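Side-chain contacts in acetyltransferase, GNAT family (Streptococcus pneumoniae, PDB 2ATR), which belongs to the GNAT family and so probably transfers an acetyl group from acetyl-CoA to an acceptor that has not been identified: residues I2-Q7 against S85-E90; S77-G82 against T108-G113; F114-S117 against E121-S124. All blocks are in the same frame, centred on the assembly; numbering follows the deposited sequence.

Contact 1 of 3, residues I2-Q7 against S85-E90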
ATOM      1  N   ILE A   2     -12.273  -4.994  13.267  1.00 52.48           N
ATOM      2  CA  ILE A   2     -11.717  -4.989  11.894  1.00 48.97           C
ATOM      3  C   ILE A   2     -11.121  -6.315  11.433  1.00 46.02           C
ATOM      4  O   ILE A   2     -10.374  -6.949  12.144  1.00 46.12           O
ATOM      5  CB  ILE A   2     -10.729  -3.800  11.606  1.00 49.27           C
ATOM      6  CG1 ILE A   2     -11.514  -2.484  11.413  1.00 49.33           C
ATOM      7  CG2 ILE A   2      -9.939  -4.057  10.331  1.00 47.35           C
ATOM      8  CD1 ILE A   2     -11.677  -1.693  12.647  1.00 48.81           C
ATOM      9  N   THR A   3     -11.473  -6.689  10.220  1.00 42.13           N
ATOM     10  CA  THR A   3     -11.032  -7.901   9.598  1.00 40.79           C
ATOM     11  C   THR A   3      -9.983  -7.554   8.551  1.00 38.42           C
ATOM     12  O   THR A   3     -10.151  -6.630   7.764  1.00 36.99           O
ATOM     13  CB  THR A   3     -12.230  -8.626   8.915  1.00 39.78           C
ATOM     14  OG1 THR A   3     -13.217  -8.909   9.908  1.00 43.11           O
ATOM     15  CG2 THR A   3     -11.797  -9.918   8.296  1.00 42.06           C
ATOM     16  N   ILE A   4      -8.904  -8.304   8.559  1.00 37.60           N
ATOM     17  CA  ILE A   4      -7.910  -8.185   7.491  1.00 37.73           C
ATOM     18  C   ILE A   4      -8.024  -9.456   6.672  1.00 38.17           C
ATOM     19  O   ILE A   4      -7.797 -10.569   7.200  1.00 37.69           O
ATOM     20  CB  ILE A   4      -6.474  -7.938   8.028  1.00 37.08           C
ATOM     21  CG1 ILE A   4      -6.409  -6.759   9.050  1.00 35.26           C
ATOM     22  CG2 ILE A   4      -5.429  -7.872   6.871  1.00 35.77           C
ATOM     23  CD1 ILE A   4      -6.810  -5.333   8.551  1.00 30.39           C
ATOM     24  N   LYS A   5      -8.404  -9.274   5.404  1.00 37.80           N
ATOM     25  CA  LYS A   5      -8.650 -10.367   4.467  1.00 38.80           C
ATOM     26  C   LYS A   5      -7.848 -10.256   3.174  1.00 38.40           C
ATOM     27  O   LYS A   5      -7.891  -9.221   2.460  1.00 37.08           O
ATOM     28  CB  LYS A   5     -10.150 -10.508   4.162  1.00 38.95           C
ATOM     29  CG  LYS A   5     -10.843 -11.496   5.114  1.00 42.79           C
ATOM     30  CD  LYS A   5     -12.380 -11.516   4.952  1.00 47.04           C
ATOM     31  CE  LYS A   5     -13.052 -12.516   5.950  1.00 49.80           C
ATOM     32  NZ  LYS A   5     -13.428 -13.817   5.319  1.00 50.36           N
ATOM     33  N   LYS A   6      -7.081 -11.319   2.908  1.00 38.49           N
ATOM     34  CA  LYS A   6      -6.422 -11.526   1.636  1.00 39.72           C
ATOM     35  C   LYS A   6      -7.429 -11.718   0.539  1.00 40.86           C
ATOM     36  O   LYS A   6      -8.366 -12.501   0.677  1.00 38.72           O
ATOM     37  CB  LYS A   6      -5.520 -12.762   1.673  1.00 40.35           C
ATOM     38  CG  LYS A   6      -4.519 -12.756   0.579  1.00 41.91           C
ATOM     39  CD  LYS A   6      -3.487 -13.857   0.823  1.00 47.12           C
ATOM     40  CE  LYS A   6      -2.494 -13.923  -0.308  1.00 46.83           C
ATOM     41  NZ  LYS A   6      -3.167 -14.100  -1.613  1.00 49.49           N
ATOM     42  N   GLN A   7      -7.162 -11.055  -0.581  1.00 42.48           N
ATOM     43  CA  GLN A   7      -8.026 -11.018  -1.752  1.00 45.28           C
ATOM     44  C   GLN A   7      -7.345 -11.595  -2.981  1.00 46.66           C
ATOM     45  O   GLN A   7      -6.202 -11.224  -3.279  1.00 48.10           O
ATOM     46  CB  GLN A   7      -8.329  -9.553  -2.041  1.00 46.06           C
ATOM     47  CG  GLN A   7      -9.692  -9.303  -2.538  1.00 47.82           C
ATOM     48  CD  GLN A   7     -10.761  -9.446  -1.474  1.00 47.91           C
ATOM     49  OE1 GLN A   7     -11.942  -9.599  -1.812  1.00 47.32           O
ATOM     50  NE2 GLN A   7     -10.368  -9.387  -0.189  1.00 47.33           N
ATOM     51  N   SER A  85      -1.171  -0.609  10.126  1.00 30.90           N
ATOM     52  CA  SER A  85      -0.188  -1.606  10.635  1.00 31.61           C
ATOM     53  C   SER A  85      -0.537  -3.030  10.315  1.00 30.83           C
ATOM     54  O   SER A  85       0.312  -3.827   9.911  1.00 29.49           O
ATOM     55  CB  SER A  85      -0.076  -1.592  12.155  1.00 31.66           C
ATOM     56  OG  SER A  85       0.608  -0.463  12.586  1.00 40.15           O
ATOM     57  N   SER A  86      -1.795  -3.360  10.596  1.00 30.48           N
ATOM     58  CA  SER A  86      -2.340  -4.652  10.311  1.00 31.17           C
ATOM     59  C   SER A  86      -2.197  -4.993   8.858  1.00 29.60           C
ATOM     60  O   SER A  86      -1.727  -6.068   8.549  1.00 29.53           O
ATOM     61  CB  SER A  86      -3.827  -4.679  10.734  1.00 31.04           C
ATOM     62  OG  SER A  86      -3.876  -4.419  12.117  1.00 39.16           O
ATOM     63  N   LEU A  87      -2.615  -4.070   7.978  1.00 27.91           N
ATOM     64  CA  LEU A  87      -2.516  -4.261   6.511  1.00 27.32           C
ATOM     65  C   LEU A  87      -1.040  -4.559   6.061  1.00 26.89           C
ATOM     66  O   LEU A  87      -0.772  -5.532   5.341  1.00 25.95           O
ATOM     67  CB  LEU A  87      -3.069  -3.044   5.785  1.00 26.86           C
ATOM     68  CG  LEU A  87      -4.619  -2.908   5.764  1.00 26.06           C
ATOM     69  CD1 LEU A  87      -4.972  -1.537   5.128  1.00 23.33           C
ATOM     70  CD2 LEU A  87      -5.234  -4.057   4.957  1.00 21.40           C
HETATM   71  N   MSE A  88      -0.137  -3.731   6.563  1.00 26.52           N
HETATM   72  CA  MSE A  88       1.309  -3.840   6.332  1.00 28.01           C
HETATM   73  C   MSE A  88       1.873  -5.190   6.832  1.00 28.89           C
HETATM   74  O   MSE A  88       2.573  -5.908   6.109  1.00 29.52           O
HETATM   75  CB  MSE A  88       2.016  -2.621   6.995  1.00 26.30           C
HETATM   76  CG  MSE A  88       1.937  -1.281   6.156  1.00 28.16           C
HETATM   77 SE   MSE A  88       2.978  -1.212   4.656  1.00 24.72          SE
HETATM   78  CE  MSE A  88       4.585  -0.982   5.491  1.00 29.89           C
ATOM     79  N   LYS A  89       1.558  -5.546   8.069  1.00 30.65           N
ATOM     80  CA  LYS A  89       2.077  -6.810   8.653  1.00 31.98           C
ATOM     81  C   LYS A  89       1.584  -8.049   7.935  1.00 31.96           C
ATOM     82  O   LYS A  89       2.403  -8.932   7.618  1.00 32.47           O
ATOM     83  CB  LYS A  89       1.845  -6.866  10.172  1.00 33.31           C
ATOM     84  CG  LYS A  89       2.624  -5.784  10.938  1.00 35.78           C
ATOM     85  CD  LYS A  89       2.193  -5.695  12.433  1.00 41.08           C
ATOM     86  CE  LYS A  89       2.858  -4.559  13.144  1.00 45.06           C
ATOM     87  NZ  LYS A  89       4.359  -4.527  12.950  1.00 49.13           N
ATOM     88  N   GLU A  90       0.297  -8.101   7.586  1.00 31.28           N
ATOM     89  CA  GLU A  90      -0.213  -9.242   6.771  1.00 32.43           C
ATOM     90  C   GLU A  90       0.312  -9.327   5.339  1.00 31.48           C
ATOM     91  O   GLU A  90       0.689 -10.423   4.870  1.00 29.73           O
ATOM     92  CB  GLU A  90      -1.736  -9.311   6.721  1.00 32.55           C
ATOM     93  CG  GLU A  90      -2.405  -9.445   8.100  1.00 40.53           C
ATOM     94  CD  GLU A  90      -1.937 -10.687   8.876  1.00 46.31           C
ATOM     95  OE1 GLU A  90      -1.724 -11.749   8.249  1.00 46.55           O
ATOM     96  OE2 GLU A  90      -1.762 -10.587  10.117  1.00 49.81           O
TER
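I4 alone carries the strand side of this contact, meeting S86, L87 and E90 on helix 83-92. On the strand side a single branched side chain is shared out over the helix. CG2 of I4 lies 3.6 Å from CG of E90, while CG1 of I4 comes within 3.7 Å of CB of S86. With chi1 at -51°, CG1 sits beside the backbone N and CG2 opposite it, and the two branches thus divide between residues one helical turn apart. The tip, I4 CD1, continues to L87 CD2 at 4.1 Å, where the two side chains cross obliquely.

Polar groups contribute through their carbon atoms. E90 bends at chi2 (-58°) and offers its CB and CG methylenes to I4. S86 likewise presents CB, its OG being hydrogen-bonded to G82 O one turn back. No hydrogen bond joins strand to helix.

The two axes approach to 9.2 Å and run 32° from parallel. Strand 2-7 is an outermost strand of the sheet, paired with strand 43-49 through T3, K5 and Q7; from the helix, E90 touches Y45 of strand 43-49 and L87 goes deeper, onto L72 of strand 66-74.

Contact 2 of 3, residues S77-G82 against T108-G113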
ATOM      1  N   SER A  77     -11.518   8.471   7.933  1.00 42.05           N
ATOM      2  CA  SER A  77     -12.453   8.512   9.057  1.00 42.20           C
ATOM      3  C   SER A  77     -12.131   7.453  10.133  1.00 43.15           C
ATOM      4  O   SER A  77     -12.459   7.670  11.304  1.00 44.12           O
ATOM      5  CB  SER A  77     -13.942   8.561   8.599  1.00 41.19           C
ATOM      6  OG  SER A  77     -14.252   7.699   7.540  1.00 38.97           O
ATOM      7  N   TYR A  78     -11.488   6.341   9.727  1.00 43.60           N
ATOM      8  CA  TYR A  78     -10.912   5.313  10.618  1.00 44.12           C
ATOM      9  C   TYR A  78      -9.473   5.770  10.903  1.00 47.49           C
ATOM     10  O   TYR A  78      -9.207   6.983  10.891  1.00 47.70           O
ATOM     11  CB  TYR A  78     -10.959   3.898   9.958  1.00 43.05           C
ATOM     12  CG  TYR A  78     -12.382   3.322   9.818  1.00 39.45           C
ATOM     13  CD1 TYR A  78     -12.825   2.299  10.652  1.00 37.49           C
ATOM     14  CD2 TYR A  78     -13.283   3.845   8.875  1.00 36.51           C
ATOM     15  CE1 TYR A  78     -14.117   1.806  10.567  1.00 37.29           C
ATOM     16  CE2 TYR A  78     -14.570   3.344   8.752  1.00 36.31           C
ATOM     17  CZ  TYR A  78     -15.000   2.334   9.620  1.00 36.72           C
ATOM     18  OH  TYR A  78     -16.288   1.837   9.519  1.00 35.00           O
ATOM     19  N   GLN A  79      -8.530   4.857  11.149  1.00 50.11           N
ATOM     20  CA  GLN A  79      -7.090   5.294  11.299  1.00 52.01           C
ATOM     21  C   GLN A  79      -6.737   5.549  12.741  1.00 53.53           C
ATOM     22  O   GLN A  79      -7.618   5.719  13.578  1.00 54.17           O
ATOM     23  CB  GLN A  79      -6.773   6.581  10.522  1.00 52.06           C
ATOM     24  CG  GLN A  79      -6.367   6.448   9.033  1.00 52.50           C
ATOM     25  CD  GLN A  79      -5.988   7.791   8.430  1.00 54.56           C
ATOM     26  OE1 GLN A  79      -5.791   8.788   9.155  1.00 59.91           O
ATOM     27  NE2 GLN A  79      -5.868   7.838   7.115  1.00 50.21           N
ATOM     28  N   ARG A  80      -5.433   5.591  13.020  1.00 55.33           N
ATOM     29  CA  ARG A  80      -4.894   5.692  14.389  1.00 56.18           C
ATOM     30  C   ARG A  80      -5.381   4.584  15.351  1.00 55.43           C
ATOM     31  O   ARG A  80      -5.213   4.693  16.566  1.00 56.28           O
ATOM     32  CB  ARG A  80      -5.065   7.121  14.957  1.00 57.26           C
ATOM     33  CG  ARG A  80      -4.117   8.146  14.286  1.00 61.05           C
ATOM     34  CD  ARG A  80      -4.261   9.571  14.850  1.00 66.59           C
ATOM     35  NE  ARG A  80      -3.594  10.591  14.018  1.00 69.78           N
ATOM     36  CZ  ARG A  80      -4.216  11.402  13.148  1.00 71.49           C
ATOM     37  NH1 ARG A  80      -5.540  11.323  12.967  1.00 71.08           N
ATOM     38  NH2 ARG A  80      -3.512  12.291  12.443  1.00 70.83           N
ATOM     39  N   GLN A  81      -5.974   3.519  14.796  1.00 54.95           N
ATOM     40  CA  GLN A  81      -6.329   2.298  15.558  1.00 53.36           C
ATOM     41  C   GLN A  81      -5.682   1.039  14.958  1.00 51.78           C
ATOM     42  O   GLN A  81      -6.201  -0.100  15.087  1.00 51.70           O
ATOM     43  CB  GLN A  81      -7.849   2.132  15.706  1.00 54.46           C
ATOM     44  CG  GLN A  81      -8.637   1.867  14.423  1.00 55.84           C
ATOM     45  CD  GLN A  81     -10.152   1.874  14.689  1.00 59.41           C
ATOM     46  OE1 GLN A  81     -10.686   0.960  15.329  1.00 58.60           O
ATOM     47  NE2 GLN A  81     -10.843   2.910  14.192  1.00 58.14           N
ATOM     48  N   GLY A  82      -4.541   1.257  14.292  1.00 49.08           N
ATOM     49  CA  GLY A  82      -3.691   0.177  13.868  1.00 44.90           C
ATOM     50  C   GLY A  82      -4.127  -0.551  12.612  1.00 41.64           C
ATOM     51  O   GLY A  82      -3.627  -1.625  12.363  1.00 42.37           O
ATOM     52  N   THR A 108       6.098  13.677   5.078  1.00 32.79           N
ATOM     53  CA  THR A 108       5.568  14.366   6.259  1.00 33.57           C
ATOM     54  C   THR A 108       5.926  13.640   7.549  1.00 34.20           C
ATOM     55  O   THR A 108       6.177  12.424   7.586  1.00 31.92           O
ATOM     56  CB  THR A 108       4.019  14.509   6.191  1.00 33.70           C
ATOM     57  OG1 THR A 108       3.430  13.226   6.375  1.00 30.45           O
ATOM     58  CG2 THR A 108       3.567  15.052   4.813  1.00 34.65           C
ATOM     59  N   GLU A 109       5.888  14.380   8.643  1.00 35.98           N
ATOM     60  CA  GLU A 109       6.208  13.808   9.935  1.00 37.81           C
ATOM     61  C   GLU A 109       5.340  12.579  10.244  1.00 36.79           C
ATOM     62  O   GLU A 109       5.826  11.576  10.729  1.00 36.80           O
ATOM     63  CB  GLU A 109       6.070  14.920  10.995  1.00 39.64           C
ATOM     64  CG  GLU A 109       6.172  14.470  12.416  1.00 43.96           C
ATOM     65  CD  GLU A 109       6.137  15.659  13.340  1.00 49.86           C
ATOM     66  OE1 GLU A 109       5.177  16.461  13.229  1.00 54.17           O
ATOM     67  OE2 GLU A 109       7.083  15.805  14.137  1.00 52.56           O
ATOM     68  N   LYS A 110       4.065  12.644   9.881  1.00 37.52           N
ATOM     69  CA  LYS A 110       3.110  11.546  10.091  1.00 37.08           C
ATOM     70  C   LYS A 110       3.397  10.303   9.258  1.00 35.71           C
ATOM     71  O   LYS A 110       3.344   9.158   9.767  1.00 35.27           O
ATOM     72  CB  LYS A 110       1.701  12.027   9.750  1.00 38.09           C
ATOM     73  CG  LYS A 110       0.661  10.950   9.885  1.00 42.67           C
ATOM     74  CD  LYS A 110      -0.740  11.449   9.502  1.00 47.88           C
ATOM     75  CE  LYS A 110      -1.776  10.461  10.030  1.00 51.08           C
ATOM     76  NZ  LYS A 110      -2.277   9.551   8.946  1.00 52.82           N
ATOM     77  N   ASN A 111       3.657  10.517   7.968  1.00 33.93           N
ATOM     78  CA  ASN A 111       3.904   9.406   7.055  1.00 33.34           C
ATOM     79  C   ASN A 111       5.195   8.738   7.413  1.00 31.06           C
ATOM     80  O   ASN A 111       5.251   7.520   7.512  1.00 31.40           O
ATOM     81  CB  ASN A 111       3.943   9.868   5.615  1.00 34.12           C
ATOM     82  CG  ASN A 111       2.559  10.112   5.051  1.00 37.59           C
ATOM     83  OD1 ASN A 111       1.544   9.836   5.707  1.00 38.45           O
ATOM     84  ND2 ASN A 111       2.512  10.575   3.816  1.00 34.49           N
ATOM     85  N   VAL A 112       6.219   9.548   7.628  1.00 29.42           N
ATOM     86  CA  VAL A 112       7.542   9.021   7.842  1.00 28.10           C
ATOM     87  C   VAL A 112       7.547   8.320   9.181  1.00 28.07           C
ATOM     88  O   VAL A 112       8.072   7.197   9.264  1.00 27.23           O
ATOM     89  CB  VAL A 112       8.676  10.046   7.645  1.00 28.19           C
ATOM     90  CG1 VAL A 112      10.057   9.484   8.187  1.00 27.18           C
ATOM     91  CG2 VAL A 112       8.806  10.390   6.164  1.00 27.46           C
ATOM     92  N   GLY A 113       6.932   8.934  10.211  1.00 26.65           N
ATOM     93  CA  GLY A 113       6.897   8.319  11.545  1.00 25.92           C
ATOM     94  C   GLY A 113       6.169   6.973  11.493  1.00 27.52           C
ATOM     95  O   GLY A 113       6.613   6.009  12.098  1.00 29.73           O
TER
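K110 reaches from helix 109-117 to Q79 and R80 in the loop that joins strand 66-74 to helix 83-92. That loop carries the Q/R-x-x-G-x-G/A signature of GNAT acetyltransferases, opened here by Q79 with G82 as its first glycine; in relatives it wraps the pyrophosphate of acetyl-CoA, so this one probably does the same.

In the first shell, CE of K110 lies 3.5 Å from NH2 of R80, the two chains crossing at about a right angle. NZ of K110 turns to Q79, stopping 3.6 Å from OE1, near enough for electrostatic attraction but not paired as a hydrogen bond. The two positive ends, R80 NH2 and K110 NZ, are 4.6 Å apart.

K110 gets there by stretching: CG is opposite the backbone N (chi1 178°), and the chain stays extended until a last bend at chi4. R80 runs out equally straight from CG to NE.

Further out, the loop backbone places the two partners. Q79, R80 and G82 all have positive phi, and G82 ends the turn as N-cap of helix 83-92; Y78 OH ties the loop to D49. On the other side, T108 is the N-cap that starts the helix bearing K110: its OG1 accepts from N111 N at 3.2 Å, with an N-H...O angle of 163°.

Contact 3 of 3, residues F114-S117 against E121-S124; sequences FYRS and EILS
R116 and E121 meet side-on as a two-pronged salt bridge between the end of helix 109-117 and the chain just beyond it. NE of R116 donates to OE1 of E121 at 2.8 Å with an angle of 172°, and NH2 of R116 donates to OE2 of E121, also at 2.8 Å and nearly as straight. The guanidinium and carboxylate planes are only 21° apart. Both oxygens lie close to the guanidinium plane; OE2 uses its syn lone pair, whereas OE1 is met on its syn side but from somewhat out of the carboxylate plane. Two bonds in this geometry hold both flat groups against rotation.

The two chains come to the pairing differently. R116 is extended from CG to NE and leans outward, back along the helix. E121 starts with CB directed away from the helix and then folds back through a bend at chi2 (45°), which brings its carboxylate round to the arginine.

I122 covers part of the same cation: CG2 lies over one face of the guanidinium, and CD1 is 3.8 Å from NH2 of R116. OE2 of E121 is held further by the hydroxyl of T125 and, weakly, by I122 N, so this oxygen gathers several donors, which would be expected to stabilise its negative charge.

On the inner side of the helix, F114 places CD2 over the centre of the Y115 ring, 3.7 Å above its plane, and both residues pack on L72 of strand 66-74. The turn bridged by the salt bridge carries the Y-x-x-x-G-F sequence beginning at Y115, a familiar ending of the last conserved helix in GNAT acetyltransferases.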
ATOM      1  N   PHE A 114       5.071   6.885  10.742  1.00 28.20           N
ATOM      2  CA  PHE A 114       4.351   5.624  10.583  1.00 28.38           C
ATOM      3  C   PHE A 114       5.181   4.491   9.905  1.00 27.93           C
ATOM      4  O   PHE A 114       5.251   3.378  10.430  1.00 25.25           O
ATOM      5  CB  PHE A 114       2.995   5.782   9.897  1.00 29.11           C
ATOM      6  CG  PHE A 114       2.405   4.446   9.431  1.00 32.36           C
ATOM      7  CD1 PHE A 114       1.808   3.583  10.352  1.00 35.95           C
ATOM      8  CD2 PHE A 114       2.476   4.041   8.095  1.00 29.97           C
ATOM      9  CE1 PHE A 114       1.277   2.336   9.941  1.00 33.48           C
ATOM     10  CE2 PHE A 114       1.974   2.802   7.701  1.00 28.13           C
ATOM     11  CZ  PHE A 114       1.372   1.960   8.642  1.00 32.55           C
ATOM     12  N   TYR A 115       5.799   4.780   8.768  1.00 26.77           N
ATOM     13  CA  TYR A 115       6.627   3.770   8.075  1.00 27.49           C
ATOM     14  C   TYR A 115       7.884   3.358   8.883  1.00 27.53           C
ATOM     15  O   TYR A 115       8.283   2.186   8.869  1.00 26.83           O
ATOM     16  CB  TYR A 115       6.972   4.234   6.665  1.00 26.64           C
ATOM     17  CG  TYR A 115       5.760   4.253   5.776  1.00 27.19           C
ATOM     18  CD1 TYR A 115       5.017   3.051   5.535  1.00 30.40           C
ATOM     19  CD2 TYR A 115       5.282   5.465   5.233  1.00 27.15           C
ATOM     20  CE1 TYR A 115       3.864   3.071   4.713  1.00 31.74           C
ATOM     21  CE2 TYR A 115       4.096   5.510   4.447  1.00 30.62           C
ATOM     22  CZ  TYR A 115       3.414   4.319   4.184  1.00 32.03           C
ATOM     23  OH  TYR A 115       2.270   4.370   3.417  1.00 33.48           O
ATOM     24  N   ARG A 116       8.473   4.306   9.599  1.00 26.34           N
ATOM     25  CA  ARG A 116       9.566   3.956  10.523  1.00 26.65           C
ATOM     26  C   ARG A 116       9.063   3.019  11.599  1.00 27.45           C
ATOM     27  O   ARG A 116       9.757   2.045  11.921  1.00 26.91           O
ATOM     28  CB  ARG A 116      10.222   5.195  11.099  1.00 27.51           C
ATOM     29  CG  ARG A 116      11.244   5.888  10.185  1.00 25.44           C
ATOM     30  CD  ARG A 116      12.075   6.966  11.004  1.00 28.57           C
ATOM     31  NE  ARG A 116      13.195   7.513  10.217  1.00 30.10           N
ATOM     32  CZ  ARG A 116      13.362   8.801   9.912  1.00 31.63           C
ATOM     33  NH1 ARG A 116      12.490   9.738  10.328  1.00 29.24           N
ATOM     34  NH2 ARG A 116      14.404   9.173   9.189  1.00 23.76           N
ATOM     35  N   SER A 117       7.820   3.208  12.073  1.00 27.56           N
ATOM     36  CA  SER A 117       7.269   2.293  13.109  1.00 29.71           C
ATOM     37  C   SER A 117       7.065   0.935  12.493  1.00 30.03           C
ATOM     38  O   SER A 117       7.015  -0.081  13.199  1.00 32.18           O
ATOM     39  CB  SER A 117       5.947   2.816  13.735  1.00 29.36           C
ATOM     40  OG  SER A 117       4.878   2.587  12.822  1.00 33.12           O
ATOM     41  N   GLU A 121      13.056   2.868   6.603  1.00 23.68           N
ATOM     42  CA  GLU A 121      13.938   4.039   6.776  1.00 25.53           C
ATOM     43  C   GLU A 121      14.005   4.821   5.466  1.00 24.43           C
ATOM     44  O   GLU A 121      13.935   4.246   4.381  1.00 24.79           O
ATOM     45  CB  GLU A 121      15.375   3.591   7.245  1.00 24.75           C
ATOM     46  CG  GLU A 121      16.355   4.766   7.622  1.00 23.74           C
ATOM     47  CD  GLU A 121      15.723   5.844   8.496  1.00 24.49           C
ATOM     48  OE1 GLU A 121      14.979   5.543   9.436  1.00 26.88           O
ATOM     49  OE2 GLU A 121      15.918   7.024   8.181  1.00 29.44           O
ATOM     50  N   ILE A 122      14.186   6.110   5.551  1.00 25.26           N
ATOM     51  CA  ILE A 122      14.230   6.958   4.343  1.00 27.10           C
ATOM     52  C   ILE A 122      15.544   6.709   3.585  1.00 27.12           C
ATOM     53  O   ILE A 122      16.574   6.428   4.209  1.00 26.48           O
ATOM     54  CB  ILE A 122      13.975   8.449   4.632  1.00 27.03           C
ATOM     55  CG1 ILE A 122      15.110   9.073   5.454  1.00 30.00           C
ATOM     56  CG2 ILE A 122      12.594   8.632   5.405  1.00 30.24           C
ATOM     57  CD1 ILE A 122      14.918  10.589   5.725  1.00 29.48           C
ATOM     58  N   LEU A 123      15.493   6.782   2.252  1.00 25.55           N
ATOM     59  CA  LEU A 123      16.660   6.404   1.440  1.00 26.24           C
ATOM     60  C   LEU A 123      17.876   7.287   1.659  1.00 25.88           C
ATOM     61  O   LEU A 123      18.984   6.783   1.564  1.00 23.78           O
ATOM     62  CB  LEU A 123      16.357   6.319  -0.051  1.00 25.17           C
ATOM     63  CG  LEU A 123      15.546   5.124  -0.566  1.00 27.97           C
ATOM     64  CD1 LEU A 123      15.178   5.304  -2.103  1.00 23.33           C
ATOM     65  CD2 LEU A 123      16.150   3.790  -0.267  1.00 26.38           C
ATOM     66  N   SER A 124      17.670   8.579   1.946  1.00 26.02           N
ATOM     67  CA  SER A 124      18.777   9.530   2.223  1.00 27.83           C
ATOM     68  C   SER A 124      19.693   9.119   3.406  1.00 27.74           C
ATOM     69  O   SER A 124      20.878   9.427   3.412  1.00 27.87           O
ATOM     70  CB  SER A 124      18.237  10.965   2.409  1.00 28.28           C
ATOM     71  OG  SER A 124      17.379  11.002   3.560  1.00 34.93           O
TER

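How the contacts relate
Contacts 1 and 2 interleave along the chain, with 77-82 leading into the helix that carries 85-90 before 108-113 follows; contact 3 comes after both. Contact 1 joins the edge strand to helix 83-92, while contacts 2 and 3 share helix 109-117, the first at its start and the second at its end. The centres of contacts 1 and 2 lie about 16 Å apart, those of contacts 2 and 3 about 13 Å, and those of contacts 1 and 3 about 20 Å. Side chains bridge them: I2 touches Q81, V112 touches I122, and M88 packs on F114 and Y115. The two helices pack together on L72 of the sheet, and the probable cofactor loop leads into the first of them.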